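Local coordinates for Co-type Nitrile Hydratase beta subunit (Pseudomonas putida, PDB 3QYH), which probably forms, together with its partner subunit, a cobalt-containing nitrile hydratase that hydrates nitriles to the corresponding amides, at residues R26-W29 against E30-V33; G66-Y69 against E70-H74. All coordinates share one frame; numbering follows the deposited sequence.

Interactions 1 and 2 are both local contacts at the N-terminal ends of helices. Interaction 1 opens helix 28-43 and interaction 2 opens helix 68-82. The two helices pack on each other, and the contact centres are about 11 Å apart. Val33 CG1 meets Trp72 CB at 3.6 Å, and Trp29 CH2 lies 3.6 Å from Thr67 OG1. In both, a glutamate in the first turn reaches back to backbone N atoms just before the helix: two of them in interaction 1, one in interaction 2. Interaction 2 is buried, and its other half is an aromatic cluster whose Tyr68 comes near the cobalt. Interaction 1 is only partly buried and more polar, with a bridging water and a surface salt bridge.

Interaction 1 of 2, residues R26-W29 against E30-V33; sequences RYDW and EKTV
Arg26 reaches Glu30 once directly, through its backbone N, and once through a water. The backbone N donates to Glu30 OE1 at 2.8 Å, approaching nearly along the C-O axis. The side chain bends at CG-CD, and NH1 reaches a water in the guanidinium plane. That water donates to Glu30 OE2 at 2.6 Å. NH2 makes a salt bridge with Glu19. Tyr27 N also donates to Glu30 OE1, at 3.2 Å, but from above the carboxylate plane. The Tyr27 ring turns its edge to the same carboxylate, with CD1 3.6 Å from Glu30 OE2. The ring and carboxylate planes are 80° apart. Asp28 and Lys31 lie alongside each other and point the same way. The extended lysine brings NZ to 3.2 Å from Asp28 OD1, forming a salt bridge. Lys31 NZ also makes a weak, long ion pair with an acidic side chain of the partner protein chain. Trp29 places CG between its backbone N and carbonyl carbon (chi1 65°), which lays the indole over Glu30. Glu30 CG sits 3.7 Å from the centroid of the six-membered ring of Trp29, almost on its normal, as a CH-pi contact. Val33 CG2 touches the indole edge, and Val33 N donates to Trp29 O at 3.1 Å as a helical backbone bond. The buried Glu30 carboxylate is therefore held through both oxygens. Two backbone N-H groups just before the helix and the nearby arginine would probably favour its negative charge, while the indole packs on its CG.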
loop_
_atom_site.group_PDB
_atom_site.type_symbol
_atom_site.label_atom_id
_atom_site.label_comp_id
_atom_site.label_asym_id
_atom_site.label_seq_id
_atom_site.Cartn_x
_atom_site.Cartn_y
_atom_site.Cartn_z
ATOM N N ARG B 26 -16.753 -5.613 2.746
ATOM C CA ARG B 26 -17.911 -5.192 3.510
ATOM C C ARG B 26 -19.199 -5.174 2.695
ATOM O O ARG B 26 -20.275 -5.175 3.271
ATOM C CB ARG B 26 -17.617 -3.837 4.194
ATOM C CG ARG B 26 -16.346 -3.894 5.100
ATOM C CD ARG B 26 -15.872 -2.513 5.608
ATOM N NE ARG B 26 -16.925 -1.824 6.330
ATOM C CZ ARG B 26 -17.590 -0.724 5.971
ATOM N NH1 ARG B 26 -17.327 -0.031 4.863
ATOM N NH2 ARG B 26 -18.537 -0.305 6.794
ATOM N N TYR B 27 -19.090 -5.162 1.366
ATOM C CA TYR B 27 -20.261 -5.273 0.500
ATOM C C TYR B 27 -19.931 -6.223 -0.648
ATOM O O TYR B 27 -18.754 -6.344 -1.036
ATOM C CB TYR B 27 -20.687 -3.904 -0.073
ATOM C CG TYR B 27 -20.869 -2.804 0.948
ATOM C CD1 TYR B 27 -19.841 -1.902 1.214
ATOM C CD2 TYR B 27 -22.069 -2.658 1.651
ATOM C CE1 TYR B 27 -19.992 -0.880 2.151
ATOM C CE2 TYR B 27 -22.233 -1.630 2.593
ATOM C CZ TYR B 27 -21.185 -0.755 2.840
ATOM O OH TYR B 27 -21.321 0.257 3.763
ATOM N N ASP B 28 -20.951 -6.889 -1.190
ATOM C CA ASP B 28 -20.753 -7.786 -2.344
ATOM C C ASP B 28 -20.167 -7.085 -3.566
ATOM O O ASP B 28 -19.303 -7.651 -4.234
ATOM C CB ASP B 28 -22.038 -8.512 -2.726
ATOM C CG ASP B 28 -22.340 -9.688 -1.807
ATOM O OD1 ASP B 28 -21.477 -10.039 -0.965
ATOM O OD2 ASP B 28 -23.443 -10.262 -1.928
ATOM N N TRP B 29 -20.619 -5.859 -3.858
ATOM C CA TRP B 29 -20.108 -5.147 -5.032
ATOM C C TRP B 29 -18.588 -4.909 -4.954
ATOM O O TRP B 29 -17.896 -4.847 -5.969
ATOM C CB TRP B 29 -20.891 -3.844 -5.272
ATOM C CG TRP B 29 -20.757 -2.791 -4.177
ATOM C CD1 TRP B 29 -21.624 -2.565 -3.157
ATOM C CD2 TRP B 29 -19.707 -1.829 -4.027
ATOM N NE1 TRP B 29 -21.177 -1.527 -2.373
ATOM C CE2 TRP B 29 -20.006 -1.053 -2.891
ATOM C CE3 TRP B 29 -18.545 -1.549 -4.739
ATOM C CZ2 TRP B 29 -19.185 -0.019 -2.451
ATOM C CZ3 TRP B 29 -17.733 -0.516 -4.304
ATOM C CH2 TRP B 29 -18.057 0.233 -3.172
ATOM N N GLU B 30 -18.058 -4.790 -3.745
ATOM C CA GLU B 30 -16.613 -4.622 -3.569
ATOM C C GLU B 30 -15.802 -5.809 -4.092
ATOM O O GLU B 30 -14.675 -5.644 -4.558
ATOM C CB GLU B 30 -16.267 -4.381 -2.096
ATOM C CG GLU B 30 -16.795 -3.048 -1.543
ATOM C CD GLU B 30 -16.444 -2.859 -0.064
ATOM O OE1 GLU B 30 -16.287 -3.873 0.647
ATOM O OE2 GLU B 30 -16.316 -1.693 0.375
ATOM N N LYS B 31 -16.364 -7.009 -3.990
ATOM C CA LYS B 31 -15.666 -8.196 -4.481
ATOM C C LYS B 31 -15.448 -8.104 -5.984
ATOM O O LYS B 31 -14.372 -8.420 -6.490
ATOM C CB LYS B 31 -16.463 -9.468 -4.156
ATOM C CG LYS B 31 -16.661 -9.683 -2.652
ATOM C CD LYS B 31 -17.661 -10.803 -2.377
ATOM C CE LYS B 31 -17.971 -10.896 -0.870
ATOM N NZ LYS B 31 -18.945 -11.982 -0.546
ATOM N N THR B 32 -16.491 -7.701 -6.689
ATOM C CA THR B 32 -16.415 -7.495 -8.134
ATOM C C THR B 32 -15.370 -6.444 -8.492
ATOM O O THR B 32 -14.507 -6.667 -9.367
ATOM C CB THR B 32 -17.790 -7.036 -8.667
ATOM O OG1 THR B 32 -18.778 -7.999 -8.278
ATOM C CG2 THR B 32 -17.772 -6.883 -10.190
ATOM N N VAL B 33 -15.444 -5.284 -7.842
ATOM C CA VAL B 33 -14.507 -4.205 -8.161
ATOM C C VAL B 33 -13.059 -4.626 -7.867
ATOM O O VAL B 33 -12.142 -4.438 -8.674
ATOM C CB VAL B 33 -14.857 -2.898 -7.394
ATOM C CG1 VAL B 33 -13.779 -1.854 -7.643
ATOM C CG2 VAL B 33 -16.240 -2.358 -7.856
HETATM O O HOH W 1 -15.361 -1.211 2.726
#

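Interaction 2 of 2, residues G66-Y69 against E70-H74; sequences GTYY and ELWLH
Tyr68 and Tyr69 both bring ring atoms to one face of Trp72, forming an aromatic cluster at the start of helix 68-82. In Tyr68, chi1 of -176° swings CG away from the backbone N and carries the ring obliquely across the indole, with CE2 3.5 Å from Trp72 CE2. Tyr69 meets the six-membered ring edge-to-face, the planes 86° apart, and its CE1 is 3.8 Å from Trp72 CZ3. Tyr68 OH is hydrogen-bonded to a polar side chain of the partner protein chain. With an alanine at Trp72 the indole face would be gone, which would probably leave a gap beside both tyrosines and the Tyr69 edge without its partner. On the polar side, Thr67 sits at the N-cap position, though its side chain makes no capping bond. Thr67 N donates to Glu70 OE2 at 2.8 Å from above the carboxylate plane, and Thr67 OG1 donates at 2.9 Å to the anti lone pair of Glu70 OE2. Leu73 N bonds to Tyr69 O at 3.0 Å. Two donors thus grip one Glu70 oxygen, tying the helix start to the residue before it. The aromatic packing, with the Tyr68 OH bond, probably helps to hold Tyr68, whose side chain lies about 6 Å from the cobalt(III) ion.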
loop_
_atom_site.group_PDB
_atom_site.type_symbol
_atom_site.label_atom_id
_atom_site.label_comp_id
_atom_site.label_asym_id
_atom_site.label_seq_id
_atom_site.Cartn_x
_atom_site.Cartn_y
_atom_site.Cartn_z
ATOM N N GLY B 66 -15.969 9.223 -1.643
ATOM C CA GLY B 66 -16.022 7.850 -2.133
ATOM C C GLY B 66 -15.396 6.855 -1.152
ATOM O O GLY B 66 -14.328 7.114 -0.603
ATOM N N THR B 67 -16.045 5.714 -0.926
ATOM C CA THR B 67 -15.380 4.636 -0.206
ATOM C C THR B 67 -14.257 4.088 -1.094
ATOM O O THR B 67 -14.198 4.386 -2.287
ATOM C CB THR B 67 -16.348 3.509 0.193
ATOM O OG1 THR B 67 -16.902 2.919 -0.987
ATOM C CG2 THR B 67 -17.477 4.051 1.058
ATOM N N TYR B 68 -13.358 3.297 -0.523
ATOM C CA TYR B 68 -12.154 2.903 -1.254
ATOM C C TYR B 68 -12.413 2.312 -2.649
ATOM O O TYR B 68 -11.823 2.759 -3.634
ATOM C CB TYR B 68 -11.310 1.946 -0.422
ATOM C CG TYR B 68 -10.007 1.583 -1.086
ATOM C CD1 TYR B 68 -8.944 2.489 -1.118
ATOM C CD2 TYR B 68 -9.835 0.328 -1.674
ATOM C CE1 TYR B 68 -7.753 2.165 -1.712
ATOM C CE2 TYR B 68 -8.644 -0.023 -2.274
ATOM C CZ TYR B 68 -7.603 0.903 -2.297
ATOM O OH TYR B 68 -6.406 0.555 -2.888
ATOM N N TYR B 69 -13.271 1.301 -2.738
ATOM C CA TYR B 69 -13.480 0.644 -4.013
ATOM C C TYR B 69 -14.285 1.498 -5.011
ATOM O O TYR B 69 -14.312 1.202 -6.203
ATOM C CB TYR B 69 -14.059 -0.760 -3.830
ATOM C CG TYR B 69 -13.046 -1.715 -3.212
ATOM C CD1 TYR B 69 -11.893 -2.098 -3.920
ATOM C CD2 TYR B 69 -13.219 -2.203 -1.922
ATOM C CE1 TYR B 69 -10.944 -2.939 -3.367
ATOM C CE2 TYR B 69 -12.268 -3.079 -1.347
ATOM C CZ TYR B 69 -11.136 -3.421 -2.078
ATOM O OH TYR B 69 -10.215 -4.266 -1.538
ATOM N N GLU B 70 -14.898 2.584 -4.540
ATOM C CA GLU B 70 -15.455 3.556 -5.471
ATOM C C GLU B 70 -14.348 4.250 -6.248
ATOM O O GLU B 70 -14.544 4.619 -7.403
ATOM C CB GLU B 70 -16.307 4.595 -4.753
ATOM C CG GLU B 70 -17.607 4.067 -4.258
ATOM C CD GLU B 70 -18.365 5.118 -3.473
ATOM O OE1 GLU B 70 -18.852 6.077 -4.099
ATOM O OE2 GLU B 70 -18.445 4.987 -2.236
ATOM N N LEU B 71 -13.186 4.440 -5.621
ATOM C CA LEU B 71 -12.051 5.032 -6.339
ATOM C C LEU B 71 -11.609 4.111 -7.485
ATOM O O LEU B 71 -11.326 4.565 -8.591
ATOM C CB LEU B 71 -10.862 5.273 -5.403
ATOM C CG LEU B 71 -11.217 5.927 -4.056
ATOM C CD1 LEU B 71 -9.944 6.087 -3.235
ATOM C CD2 LEU B 71 -11.913 7.253 -4.264
ATOM N N TRP B 72 -11.551 2.815 -7.220
ATOM C CA TRP B 72 -11.175 1.866 -8.259
ATOM C C TRP B 72 -12.213 1.846 -9.376
ATOM O O TRP B 72 -11.860 1.819 -10.563
ATOM C CB TRP B 72 -11.040 0.459 -7.678
ATOM C CG TRP B 72 -9.819 0.253 -6.825
ATOM C CD1 TRP B 72 -9.098 1.212 -6.182
ATOM C CD2 TRP B 72 -9.187 -0.999 -6.525
ATOM N NE1 TRP B 72 -8.050 0.634 -5.493
ATOM C CE2 TRP B 72 -8.080 -0.717 -5.687
ATOM C CE3 TRP B 72 -9.447 -2.331 -6.884
ATOM C CZ2 TRP B 72 -7.234 -1.721 -5.195
ATOM C CZ3 TRP B 72 -8.610 -3.327 -6.394
ATOM C CH2 TRP B 72 -7.521 -3.021 -5.563
ATOM N N LEU B 73 -13.485 1.830 -8.997
ATOM C CA LEU B 73 -14.571 1.827 -9.979
ATOM C C LEU B 73 -14.430 3.031 -10.912
ATOM O O LEU B 73 -14.621 2.920 -12.125
ATOM C CB LEU B 73 -15.942 1.831 -9.285
ATOM C CG LEU B 73 -17.145 2.038 -10.214
ATOM C CD1 LEU B 73 -17.224 0.947 -11.285
ATOM C CD2 LEU B 73 -18.418 2.096 -9.422
ATOM N N HIS B 74 -14.075 4.176 -10.337
ATOM C CA HIS B 74 -13.858 5.397 -11.120
ATOM C C HIS B 74 -12.769 5.185 -12.148
ATOM O O HIS B 74 -12.936 5.571 -13.311
ATOM C CB HIS B 74 -13.496 6.611 -10.232
ATOM C CG HIS B 74 -12.941 7.772 -11.002
ATOM N ND1 HIS B 74 -13.724 8.826 -11.428
ATOM C CD2 HIS B 74 -11.689 8.019 -11.467
ATOM C CE1 HIS B 74 -12.973 9.681 -12.100
ATOM N NE2 HIS B 74 -11.735 9.216 -12.137
#